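Local coordinates for protein exonuclease mut-7 homolog (Aedes aegypti, PDB 7JW2) that probably trims the 3' ends of AGO1-bound microRNAs as a magnesium-dependent 3'-5' exoribonuclease, this chain being its exonuclease domain, at residues E200-L203 / T204-Q207. Numbering follows the deposited sequence.
Sequences EKQL and THIQ
The carboxamide of Gln202 approaches the imidazole of His205 obliquely, with the two planes 36° apart. This is the C-terminal end of helix 179-205 in the exonuclease domain, closed by a Schellman motif with Gln207 at C-prime. Gln202 NE2 lies 3.9 Å from His205 CB and 4.0 Å from its ring carbon CD2, a van der Waals approach. The other corner of the amide, Gln202 OE1, meets the CG2 methyl of Ile206 at 3.5 Å. Gln202 CG stands anti to the backbone N (chi1 169°), and a bend at chi2 brings the amide alongside His205 and Ile206. OE1 also accepts a hydrogen bond from Arg139 N, which anchors the group to a neighbouring loop.

The backbone bonds bend towards the helix end. Thr204 N donates to Glu200 O at 3.0 Å and nearly straight (168°), and His205 N to Lys201 O less so. Ile206 N donates to Gln202 O, with a weak second bond to Leu203 O. Gln207 has positive phi, and its N bonds Thr204 O while Leu208 N reaches Leu203 O. Leu203 is buried against Phe138, Pro210 and Ile213, so its side chain ties the helix end to helix 210-217. Leu203 CD2 just touches Ile206 CD1 at 4.5 Å. The Gln207 side chain folds back, and Gln207 NE2 donates to His205 O at 3.0 Å from well above the carbonyl plane.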
loop_
_atom_site.group_PDB
_atom_site.type_symbol
_atom_site.label_atom_id
_atom_site.label_comp_id
_atom_site.label_asym_id
_atom_site.label_seq_id
_atom_site.Cartn_x
_atom_site.Cartn_y
_atom_site.Cartn_z
ATOM N N GLU A 200 12.754 -11.261 -27.154
ATOM C CA GLU A 200 14.079 -10.825 -26.714
ATOM C C GLU A 200 15.147 -11.846 -27.090
ATOM O O GLU A 200 16.196 -11.495 -27.653
ATOM C CB GLU A 200 14.043 -10.603 -25.197
ATOM C CG GLU A 200 15.187 -9.837 -24.573
ATOM C CD GLU A 200 14.886 -9.492 -23.117
ATOM O OE1 GLU A 200 14.449 -10.396 -22.369
ATOM O OE2 GLU A 200 15.061 -8.319 -22.725
ATOM N N LYS A 201 14.894 -13.123 -26.783
ATOM C CA LYS A 201 15.885 -14.162 -27.047
ATOM C C LYS A 201 16.175 -14.287 -28.536
ATOM O O LYS A 201 17.332 -14.471 -28.938
ATOM C CB LYS A 201 15.410 -15.499 -26.478
ATOM C CG LYS A 201 15.618 -15.642 -24.985
ATOM C CD LYS A 201 14.927 -16.882 -24.442
ATOM C CE LYS A 201 15.163 -17.047 -22.942
ATOM N NZ LYS A 201 15.483 -15.761 -22.257
ATOM N N GLN A 202 15.146 -14.172 -29.377
ATOM C CA GLN A 202 15.378 -14.320 -30.809
ATOM C C GLN A 202 16.065 -13.095 -31.410
ATOM O O GLN A 202 16.878 -13.237 -32.331
ATOM C CB GLN A 202 14.058 -14.630 -31.521
ATOM C CG GLN A 202 14.104 -14.553 -33.042
ATOM C CD GLN A 202 14.999 -15.591 -33.695
ATOM O OE1 GLN A 202 15.356 -15.441 -34.860
ATOM N NE2 GLN A 202 15.343 -16.650 -32.962
ATOM N N LEU A 203 15.790 -11.894 -30.895
ATOM C CA LEU A 203 16.531 -10.716 -31.345
ATOM C C LEU A 203 18.011 -10.843 -31.013
ATOM O O LEU A 203 18.874 -10.524 -31.845
ATOM C CB LEU A 203 15.950 -9.453 -30.714
ATOM C CG LEU A 203 14.620 -8.991 -31.299
ATOM C CD1 LEU A 203 14.037 -7.886 -30.401
ATOM C CD2 LEU A 203 14.759 -8.519 -32.738
ATOM N N THR A 204 18.325 -11.318 -29.804
ATOM C CA THR A 204 19.716 -11.573 -29.444
ATOM C C THR A 204 20.329 -12.628 -30.362
ATOM O O THR A 204 21.499 -12.519 -30.758
ATOM C CB THR A 204 19.795 -12.009 -27.978
ATOM O OG1 THR A 204 19.297 -10.957 -27.131
ATOM C CG2 THR A 204 21.234 -12.313 -27.578
ATOM N N HIS A 205 19.537 -13.633 -30.750
ATOM C CA HIS A 205 20.046 -14.708 -31.601
ATOM C C HIS A 205 20.497 -14.185 -32.959
ATOM O O HIS A 205 21.487 -14.673 -33.518
ATOM C CB HIS A 205 18.980 -15.790 -31.772
ATOM C CG HIS A 205 19.436 -16.961 -32.586
ATOM N ND1 HIS A 205 20.270 -17.937 -32.081
ATOM C CD2 HIS A 205 19.178 -17.313 -33.867
ATOM C CE1 HIS A 205 20.504 -18.839 -33.017
ATOM N NE2 HIS A 205 19.856 -18.482 -34.111
ATOM N N ILE A 206 19.797 -13.194 -33.506
ATOM C CA ILE A 206 20.166 -12.631 -34.802
ATOM C C ILE A 206 21.012 -11.374 -34.620
ATOM O O ILE A 206 21.030 -10.496 -35.490
ATOM C CB ILE A 206 18.928 -12.345 -35.669
ATOM C CG1 ILE A 206 17.979 -11.346 -34.999
ATOM C CG2 ILE A 206 18.190 -13.642 -35.992
ATOM C CD1 ILE A 206 16.916 -10.807 -35.956
ATOM N N GLN A 207 21.701 -11.276 -33.480
ATOM C CA GLN A 207 22.716 -10.247 -33.226
ATOM C C GLN A 207 22.136 -8.831 -33.209
ATOM O O GLN A 207 22.790 -7.870 -33.622
ATOM C CB GLN A 207 23.865 -10.340 -34.236
ATOM C CG GLN A 207 24.312 -11.751 -34.544
ATOM C CD GLN A 207 24.862 -12.472 -33.336
ATOM O OE1 GLN A 207 25.907 -12.106 -32.802
ATOM N NE2 GLN A 207 24.165 -13.517 -32.905
#